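Glucose-6-phosphate isomerase (Plasmodium falciparum, PDB 3QKI) probably interconverts alpha-D-glucose 6-phosphate and beta-D-fructose 6-phosphate, the second step of glycolysis. Local coordinates at residues A[373-385]-A[439-452]. Sequence-based numbering, arbitrary orientation.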
ATOM      1  N   TYR A 373      -7.885 -16.494  10.338  1.00 17.21           N
ATOM      2  CA  TYR A 373      -6.884 -15.712   9.595  1.00 17.15           C
ATOM      3  C   TYR A 373      -7.613 -14.552   8.912  1.00 20.02           C
ATOM      4  O   TYR A 373      -8.212 -14.707   7.842  1.00 20.62           O
ATOM      5  CB  TYR A 373      -6.135 -16.589   8.582  1.00 18.87           C
ATOM      6  CG  TYR A 373      -5.289 -17.688   9.200  1.00 21.13           C
ATOM      7  CD1 TYR A 373      -4.818 -17.585  10.510  1.00 22.33           C
ATOM      8  CD2 TYR A 373      -4.942 -18.821   8.471  1.00 21.88           C
ATOM      9  CE1 TYR A 373      -4.037 -18.588  11.079  1.00 19.83           C
ATOM     10  CE2 TYR A 373      -4.149 -19.823   9.027  1.00 22.57           C
ATOM     11  CZ  TYR A 373      -3.712 -19.708  10.337  1.00 26.05           C
ATOM     12  OH  TYR A 373      -2.952 -20.699  10.911  1.00 24.31           O
ATOM     13  N   LYS A 374      -7.633 -13.410   9.593  1.00 15.48           N
ATOM     14  CA  LYS A 374      -8.368 -12.210   9.168  1.00 14.48           C
ATOM     15  C   LYS A 374      -7.605 -11.256   8.233  1.00 15.81           C
ATOM     16  O   LYS A 374      -8.011 -10.104   8.047  1.00 14.36           O
ATOM     17  CB  LYS A 374      -8.940 -11.484  10.377  1.00 16.12           C
ATOM     18  CG  LYS A 374      -9.813 -12.359  11.286  1.00 24.28           C
ATOM     19  CD  LYS A 374     -10.540 -11.454  12.264  1.00 35.56           C
ATOM     20  CE  LYS A 374     -10.620 -12.051  13.633  1.00 53.69           C
ATOM     21  NZ  LYS A 374     -11.641 -11.364  14.464  1.00 65.02           N
ATOM     22  N   ASN A 375      -6.536 -11.751   7.604  1.00 12.53           N
ATOM     23  CA  ASN A 375      -5.760 -10.939   6.668  1.00 13.83           C
ATOM     24  C   ASN A 375      -5.475 -11.709   5.403  1.00 17.25           C
ATOM     25  O   ASN A 375      -5.474 -12.936   5.430  1.00 17.19           O
ATOM     26  CB  ASN A 375      -4.422 -10.511   7.291  1.00 13.32           C
ATOM     27  CG  ASN A 375      -4.548  -9.562   8.419  1.00 27.08           C
ATOM     28  OD1 ASN A 375      -4.681  -8.365   8.243  1.00 21.76           O
ATOM     29  ND2 ASN A 375      -4.532 -10.087   9.610  1.00 26.88           N
ATOM     30  N   VAL A 376      -5.226 -10.987   4.293  1.00 13.46           N
ATOM     31  CA  VAL A 376      -4.810 -11.561   3.012  1.00 12.72           C
ATOM     32  C   VAL A 376      -3.712 -10.637   2.500  1.00 15.76           C
ATOM     33  O   VAL A 376      -3.943  -9.425   2.389  1.00 14.29           O
ATOM     34  CB  VAL A 376      -5.940 -11.690   1.937  1.00 16.88           C
ATOM     35  CG1 VAL A 376      -5.367 -12.152   0.589  1.00 16.89           C
ATOM     36  CG2 VAL A 376      -7.071 -12.605   2.390  1.00 16.38           C
ATOM     37  N   ALA A 377      -2.544 -11.198   2.155  1.00 11.03           N
ATOM     38  CA  ALA A 377      -1.447 -10.441   1.529  1.00  9.67           C
ATOM     39  C   ALA A 377      -1.471 -10.723   0.019  1.00 14.17           C
ATOM     40  O   ALA A 377      -1.386 -11.888  -0.393  1.00 14.15           O
ATOM     41  CB  ALA A 377      -0.100 -10.828   2.135  1.00  8.88           C
ATOM     42  N   ILE A 378      -1.619  -9.660  -0.795  1.00 11.13           N
ATOM     43  CA  ILE A 378      -1.648  -9.740  -2.264  1.00 10.29           C
ATOM     44  C   ILE A 378      -0.271  -9.386  -2.705  1.00 14.49           C
ATOM     45  O   ILE A 378       0.158  -8.233  -2.553  1.00 14.59           O
ATOM     46  CB  ILE A 378      -2.706  -8.816  -2.902  1.00 12.50           C
ATOM     47  CG1 ILE A 378      -4.137  -9.171  -2.431  1.00 11.57           C
ATOM     48  CG2 ILE A 378      -2.588  -8.839  -4.448  1.00 14.31           C
ATOM     49  CD1 ILE A 378      -4.727 -10.646  -2.830  1.00 12.37           C
ATOM     50  N   LEU A 379       0.466 -10.394  -3.160  1.00 11.77           N
ATOM     51  CA  LEU A 379       1.892 -10.250  -3.474  1.00 11.73           C
ATOM     52  C   LEU A 379       2.273 -10.642  -4.906  1.00 15.21           C
ATOM     53  O   LEU A 379       2.732 -11.762  -5.144  1.00 13.95           O
ATOM     54  CB  LEU A 379       2.723 -11.015  -2.431  1.00 11.29           C
ATOM     55  CG  LEU A 379       2.345 -10.812  -0.962  1.00 14.93           C
ATOM     56  CD1 LEU A 379       3.015 -11.862  -0.103  1.00 14.10           C
ATOM     57  CD2 LEU A 379       2.678  -9.370  -0.489  1.00 13.73           C
ATOM     58  N   PRO A 380       2.066  -9.733  -5.875  1.00 15.58           N
ATOM     59  CA  PRO A 380       2.462 -10.049  -7.257  1.00 14.94           C
ATOM     60  C   PRO A 380       3.988  -9.913  -7.417  1.00 18.57           C
ATOM     61  O   PRO A 380       4.551  -8.885  -7.041  1.00 18.87           O
ATOM     62  CB  PRO A 380       1.705  -9.018  -8.088  1.00 15.67           C
ATOM     63  CG  PRO A 380       1.499  -7.846  -7.167  1.00 19.03           C
ATOM     64  CD  PRO A 380       1.515  -8.359  -5.763  1.00 15.96           C
ATOM     65  N   TYR A 381       4.658 -10.944  -7.954  1.00 14.24           N
ATOM     66  CA  TYR A 381       6.113 -10.895  -8.203  1.00 12.80           C
ATOM     67  C   TYR A 381       6.298 -10.274  -9.607  1.00 15.94           C
ATOM     68  O   TYR A 381       6.690 -10.935 -10.569  1.00 15.05           O
ATOM     69  CB  TYR A 381       6.750 -12.284  -8.034  1.00 12.65           C
ATOM     70  CG  TYR A 381       7.128 -12.518  -6.589  1.00 11.68           C
ATOM     71  CD1 TYR A 381       6.151 -12.612  -5.600  1.00 12.93           C
ATOM     72  CD2 TYR A 381       8.461 -12.523  -6.190  1.00 10.28           C
ATOM     73  CE1 TYR A 381       6.493 -12.730  -4.252  1.00 12.97           C
ATOM     74  CE2 TYR A 381       8.817 -12.641  -4.842  1.00 11.41           C
ATOM     75  CZ  TYR A 381       7.827 -12.718  -3.874  1.00 17.09           C
ATOM     76  OH  TYR A 381       8.163 -12.825  -2.546  1.00 19.37           O
ATOM     77  N   PHE A 382       5.934  -8.979  -9.707  1.00 11.57           N
ATOM     78  CA  PHE A 382       5.906  -8.226 -10.950  1.00 10.21           C
ATOM     79  C   PHE A 382       5.698  -6.764 -10.585  1.00 15.70           C
ATOM     80  O   PHE A 382       4.600  -6.371 -10.194  1.00 13.55           O
ATOM     81  CB  PHE A 382       4.746  -8.735 -11.854  1.00 11.95           C
ATOM     82  CG  PHE A 382       4.993  -8.654 -13.344  1.00 12.96           C
ATOM     83  CD1 PHE A 382       5.870  -9.540 -13.974  1.00 15.61           C
ATOM     84  CD2 PHE A 382       4.348  -7.693 -14.123  1.00 12.85           C
ATOM     85  CE1 PHE A 382       6.074  -9.481 -15.370  1.00 16.99           C
ATOM     86  CE2 PHE A 382       4.564  -7.630 -15.518  1.00 15.67           C
ATOM     87  CZ  PHE A 382       5.410  -8.532 -16.130  1.00 14.04           C
ATOM     88  N   GLN A 383       6.766  -5.955 -10.693  1.00 13.95           N
ATOM     89  CA  GLN A 383       6.689  -4.534 -10.373  1.00 13.90           C
ATOM     90  C   GLN A 383       5.579  -3.765 -11.137  1.00 16.75           C
ATOM     91  O   GLN A 383       5.020  -2.825 -10.572  1.00 15.12           O
ATOM     92  CB  GLN A 383       8.064  -3.862 -10.495  1.00 14.62           C
ATOM     93  CG  GLN A 383       8.127  -2.426  -9.954  1.00 15.07           C
ATOM     94  CD  GLN A 383       7.888  -2.310  -8.463  1.00 25.18           C
ATOM     95  OE1 GLN A 383       7.935  -3.274  -7.707  1.00 15.79           O
ATOM     96  NE2 GLN A 383       7.580  -1.120  -8.013  1.00 19.40           N
ATOM     97  N   ASN A 384       5.229  -4.179 -12.387  1.00 13.47           N
ATOM     98  CA  ASN A 384       4.169  -3.493 -13.127  1.00 12.80           C
ATOM     99  C   ASN A 384       2.795  -3.668 -12.499  1.00 14.23           C
ATOM    100  O   ASN A 384       1.917  -2.868 -12.751  1.00 13.47           O
ATOM    101  CB  ASN A 384       4.236  -3.743 -14.644  1.00 13.01           C
ATOM    102  CG  ASN A 384       5.531  -3.224 -15.233  1.00 22.42           C
ATOM    103  OD1 ASN A 384       6.160  -2.325 -14.689  1.00 18.05           O
ATOM    104  ND2 ASN A 384       5.990  -3.803 -16.321  1.00 13.43           N
ATOM    105  N   LEU A 385       2.650  -4.662 -11.594  1.00 11.18           N
ATOM    106  CA  LEU A 385       1.430  -4.875 -10.818  1.00 10.28           C
ATOM    107  C   LEU A 385       1.444  -4.059  -9.486  1.00 14.20           C
ATOM    108  O   LEU A 385       0.663  -4.361  -8.599  1.00 15.71           O
ATOM    109  CB  LEU A 385       1.170  -6.381 -10.597  1.00  7.88           C
ATOM    110  CG  LEU A 385       0.621  -7.139 -11.850  1.00 10.63           C
ATOM    111  CD1 LEU A 385       0.485  -8.620 -11.558  1.00 11.07           C
ATOM    112  CD2 LEU A 385      -0.731  -6.617 -12.278  1.00 11.70           C
ATOM    113  N   GLN A 439       2.421 -13.167  13.371  1.00 12.81           N
ATOM    114  CA  GLN A 439       1.088 -13.686  13.117  1.00 13.59           C
ATOM    115  C   GLN A 439       0.954 -14.277  11.690  1.00 17.18           C
ATOM    116  O   GLN A 439       1.629 -13.798  10.754  1.00 15.32           O
ATOM    117  CB  GLN A 439       0.035 -12.630  13.462  1.00 15.41           C
ATOM    118  CG  GLN A 439      -0.060 -11.471  12.509  1.00 30.25           C
ATOM    119  CD  GLN A 439      -1.182 -10.563  12.918  1.00 42.19           C
ATOM    120  OE1 GLN A 439      -0.954  -9.460  13.406  1.00 33.15           O
ATOM    121  NE2 GLN A 439      -2.414 -11.027  12.791  1.00 27.56           N
ATOM    122  N   VAL A 440       0.189 -15.388  11.565  1.00 13.61           N
ATOM    123  CA  VAL A 440      -0.018 -16.106  10.299  1.00 14.23           C
ATOM    124  C   VAL A 440      -0.888 -15.270   9.356  1.00 18.03           C
ATOM    125  O   VAL A 440      -1.976 -14.828   9.738  1.00 16.30           O
ATOM    126  CB  VAL A 440      -0.581 -17.543  10.491  1.00 18.05           C
ATOM    127  CG1 VAL A 440      -0.886 -18.213   9.148  1.00 18.32           C
ATOM    128  CG2 VAL A 440       0.382 -18.408  11.287  1.00 17.49           C
ATOM    129  N   ILE A 441      -0.381 -15.049   8.128  1.00 14.75           N
ATOM    130  CA  ILE A 441      -1.046 -14.255   7.090  1.00 14.78           C
ATOM    131  C   ILE A 441      -1.093 -15.038   5.765  1.00 16.40           C
ATOM    132  O   ILE A 441      -0.064 -15.128   5.088  1.00 14.12           O
ATOM    133  CB  ILE A 441      -0.393 -12.846   6.913  1.00 18.25           C
ATOM    134  CG1 ILE A 441      -0.583 -12.006   8.208  1.00 19.70           C
ATOM    135  CG2 ILE A 441      -1.009 -12.098   5.700  1.00 16.89           C
ATOM    136  CD1 ILE A 441       0.453 -11.390   8.538  1.00 31.69           C
ATOM    137  N   PRO A 442      -2.280 -15.573   5.363  1.00 12.24           N
ATOM    138  CA  PRO A 442      -2.374 -16.282   4.070  1.00 12.00           C
ATOM    139  C   PRO A 442      -1.956 -15.351   2.932  1.00 15.95           C
ATOM    140  O   PRO A 442      -2.344 -14.186   2.913  1.00 17.64           O
ATOM    141  CB  PRO A 442      -3.868 -16.631   3.975  1.00 12.63           C
ATOM    142  CG  PRO A 442      -4.298 -16.713   5.412  1.00 16.12           C
ATOM    143  CD  PRO A 442      -3.576 -15.582   6.067  1.00 12.98           C
ATOM    144  N   VAL A 443      -1.137 -15.844   2.021  1.00 12.29           N
ATOM    145  CA  VAL A 443      -0.627 -15.035   0.919  1.00 10.63           C
ATOM    146  C   VAL A 443      -1.166 -15.531  -0.426  1.00 14.99           C
ATOM    147  O   VAL A 443      -1.452 -16.722  -0.596  1.00 13.27           O
ATOM    148  CB  VAL A 443       0.929 -14.898   0.911  1.00 11.71           C
ATOM    149  CG1 VAL A 443       1.471 -14.314   2.207  1.00 10.83           C
ATOM    150  CG2 VAL A 443       1.643 -16.211   0.583  1.00 10.80           C
ATOM    151  N   GLU A 444      -1.273 -14.603  -1.381  1.00 12.31           N
ATOM    152  CA  GLU A 444      -1.668 -14.911  -2.749  1.00 12.90           C
ATOM    153  C   GLU A 444      -0.537 -14.337  -3.611  1.00 17.64           C
ATOM    154  O   GLU A 444      -0.340 -13.120  -3.649  1.00 18.71           O
ATOM    155  CB  GLU A 444      -3.047 -14.313  -3.075  1.00 13.29           C
ATOM    156  CG  GLU A 444      -4.159 -15.010  -2.312  1.00 21.38           C
ATOM    157  CD  GLU A 444      -5.574 -14.462  -2.417  1.00 33.13           C
ATOM    158  OE1 GLU A 444      -5.889 -13.788  -3.422  1.00 18.42           O
ATOM    159  OE2 GLU A 444      -6.385 -14.760  -1.511  1.00 18.02           O
ATOM    160  N   LEU A 445       0.281 -15.238  -4.172  1.00 12.86           N
ATOM    161  CA  LEU A 445       1.446 -14.918  -5.003  1.00 12.74           C
ATOM    162  C   LEU A 445       1.069 -15.041  -6.465  1.00 18.11           C
ATOM    163  O   LEU A 445       0.416 -16.023  -6.860  1.00 17.01           O
ATOM    164  CB  LEU A 445       2.650 -15.818  -4.680  1.00 12.37           C
ATOM    165  CG  LEU A 445       3.072 -15.990  -3.188  1.00 17.06           C
ATOM    166  CD1 LEU A 445       4.330 -16.811  -3.072  1.00 18.00           C
ATOM    167  CD2 LEU A 445       3.339 -14.684  -2.531  1.00 19.29           C
ATOM    168  N   ILE A 446       1.406 -13.993  -7.252  1.00 15.15           N
ATOM    169  CA  ILE A 446       1.087 -13.901  -8.679  1.00 13.94           C
ATOM    170  C   ILE A 446       2.399 -13.720  -9.423  1.00 19.60           C
ATOM    171  O   ILE A 446       3.195 -12.847  -9.061  1.00 18.35           O
ATOM    172  CB  ILE A 446       0.050 -12.771  -8.966  1.00 16.30           C
ATOM    173  CG1 ILE A 446      -1.251 -13.040  -8.185  1.00 16.45           C
ATOM    174  CG2 ILE A 446      -0.237 -12.666 -10.475  1.00 17.70           C
ATOM    175  CD1 ILE A 446      -2.065 -11.819  -7.818  1.00 25.76           C
ATOM    176  N   GLY A 447       2.664 -14.608 -10.378  1.00 15.56           N
ATOM    177  CA  GLY A 447       3.908 -14.580 -11.131  1.00 15.48           C
ATOM    178  C   GLY A 447       3.684 -14.875 -12.591  1.00 19.91           C
ATOM    179  O   GLY A 447       2.632 -15.423 -12.959  1.00 20.29           O
ATOM    180  N   PHE A 448       4.675 -14.495 -13.430  1.00 14.07           N
ATOM    181  CA  PHE A 448       4.644 -14.679 -14.880  1.00 12.32           C
ATOM    182  C   PHE A 448       5.892 -15.378 -15.367  1.00 16.70           C
ATOM    183  O   PHE A 448       6.948 -15.272 -14.736  1.00 16.90           O
ATOM    184  CB  PHE A 448       4.460 -13.331 -15.589  1.00 13.00           C
ATOM    185  CG  PHE A 448       3.211 -12.621 -15.126  1.00 13.94           C
ATOM    186  CD1 PHE A 448       3.242 -11.774 -14.019  1.00 14.52           C
ATOM    187  CD2 PHE A 448       1.989 -12.852 -15.746  1.00 14.78           C
ATOM    188  CE1 PHE A 448       2.067 -11.182 -13.542  1.00 15.30           C
ATOM    189  CE2 PHE A 448       0.817 -12.261 -15.257  1.00 16.66           C
ATOM    190  CZ  PHE A 448       0.870 -11.419 -14.169  1.00 14.10           C
ATOM    191  N   LYS A 449       5.775 -16.088 -16.501  1.00 11.69           N
ATOM    192  CA  LYS A 449       6.912 -16.786 -17.111  1.00 11.65           C
ATOM    193  C   LYS A 449       7.836 -15.822 -17.823  1.00 15.41           C
ATOM    194  O   LYS A 449       9.039 -16.081 -17.914  1.00 17.17           O
ATOM    195  CB  LYS A 449       6.410 -17.844 -18.103  1.00 13.87           C
ATOM    196  CG  LYS A 449       5.878 -19.107 -17.421  1.00 13.11           C
ATOM    197  CD  LYS A 449       5.283 -20.090 -18.455  1.00 15.84           C
ATOM    198  CE  LYS A 449       6.342 -20.561 -19.451  1.00 18.94           C
ATOM    199  NZ  LYS A 449       5.936 -21.807 -20.148  1.00 19.81           N
ATOM    200  N   HIS A 450       7.287 -14.693 -18.283  1.00 12.22           N
ATOM    201  CA  HIS A 450       8.031 -13.690 -19.044  1.00 14.43           C
ATOM    202  C   HIS A 450       7.957 -12.320 -18.435  1.00 15.18           C
ATOM    203  O   HIS A 450       6.935 -11.931 -17.868  1.00 12.54           O
ATOM    204  CB  HIS A 450       7.544 -13.637 -20.516  1.00 17.02           C
ATOM    205  CG  HIS A 450       7.757 -14.935 -21.225  1.00 22.29           C
ATOM    206  ND1 HIS A 450       6.763 -15.905 -21.292  1.00 25.23           N
ATOM    207  CD2 HIS A 450       8.890 -15.435 -21.775  1.00 25.11           C
ATOM    208  CE1 HIS A 450       7.313 -16.940 -21.911  1.00 25.07           C
ATOM    209  NE2 HIS A 450       8.589 -16.702 -22.216  1.00 25.77           N
ATOM    210  N   SER A 451       9.026 -11.545 -18.658  1.00 12.45           N
ATOM    211  CA  SER A 451       9.133 -10.159 -18.228  1.00 12.42           C
ATOM    212  C   SER A 451       8.574  -9.204 -19.306  1.00 16.98           C
ATOM    213  O   SER A 451       8.492  -9.579 -20.474  1.00 19.01           O
ATOM    214  CB  SER A 451      10.610  -9.813 -18.022  1.00 15.04           C
ATOM    215  OG  SER A 451      10.744  -8.483 -17.547  1.00 18.46           O
ATOM    216  N   HIS A 452       8.281  -7.944 -18.936  1.00 13.07           N
ATOM    217  CA  HIS A 452       7.945  -6.897 -19.911  1.00 12.84           C
ATOM    218  C   HIS A 452       9.269  -6.246 -20.385  1.00 16.24           C
ATOM    219  O   HIS A 452       9.271  -5.488 -21.344  1.00 16.71           O
ATOM    220  CB  HIS A 452       7.036  -5.811 -19.290  1.00 13.51           C
ATOM    221  CG  HIS A 452       5.578  -6.190 -19.183  1.00 17.31           C
ATOM    222  ND1 HIS A 452       4.692  -5.422 -18.442  1.00 18.77           N
ATOM    223  CD2 HIS A 452       4.901  -7.237 -19.724  1.00 18.64           C
ATOM    224  CE1 HIS A 452       3.517  -6.027 -18.551  1.00 18.32           C
ATOM    225  NE2 HIS A 452       3.595  -7.127 -19.303  1.00 18.16           N
TER
HETATM  226  O   HOH W   1      -4.277 -13.516   8.934  1.00 14.28           O
HETATM  227  O   HOH W   2       6.719 -12.642 -12.544  1.00  9.93           O
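Phe-382 is the wedge at the C-terminal end of this strand pair. CD1 of Phe-448 lies over one of its faces, 3.4 Å from Phe-382 CD1, in an edge-to-face pair. The far edge of Phe-382 drives in turn into the face of His-452, CZ over the imidazole centre and the planes nearly perpendicular at 86°. Asn-384 ND2 fixes that imidazole by donating to His-452 ND1 (3.0 Å), from 22° out of the ring plane, while NE2 is held by Leu-521 O; Asn-384 OD1 accepts from Arg-233 of the second subunit, placing this corner at the dimer interface. Leu-385 CD1 abuts the Phe-448 edge in its plane, 3.6 Å from CE1.

Upstream, the strands run side by side in parallel, laced by backbone bonds from Ala-377 N to Pro-442 O through to Tyr-381 N and Ile-446 O, that of Ile-446 N to Leu-379 O being weak. On one face, the small Ala-377 methyl touches both Ile-441 CG2 and Val-443 CG1; Leu-379 CD1 then rests in the notch between Val-443 CG1 and Leu-445 CD2, 3.7 Å from each. On the other, the extended Glu-444 lies alongside Ile-378. Two methyls press on one side of its carboxylate, Ile-378 CD1 on OE1 and Val-376 CG1 on OE2, and Tyr-533 and a salt bridge to Arg-536 satisfy it. At the N-terminal end, Val-440 CG1, anti to the backbone N (chi1 175°), lies over one face of the Tyr-373 ring, toward its rim, in a CH-pi contact, and Pro-442 CG nestles against Tyr-373 CB.

Water 2 bridges Tyr-381 O and Phe-448 N where the strands part. Strands 375-380 and 443-448 are neighbours, though not consecutive, in the mixed sheet of one of the two alpha-beta-alpha sandwich (SIS) domains of phosphoglucose isomerases: the chain first makes edge strand 418-420, and helix 428-437, bearing His-429 of the fructose 6-phosphate site, empty here, leads on to 443-448.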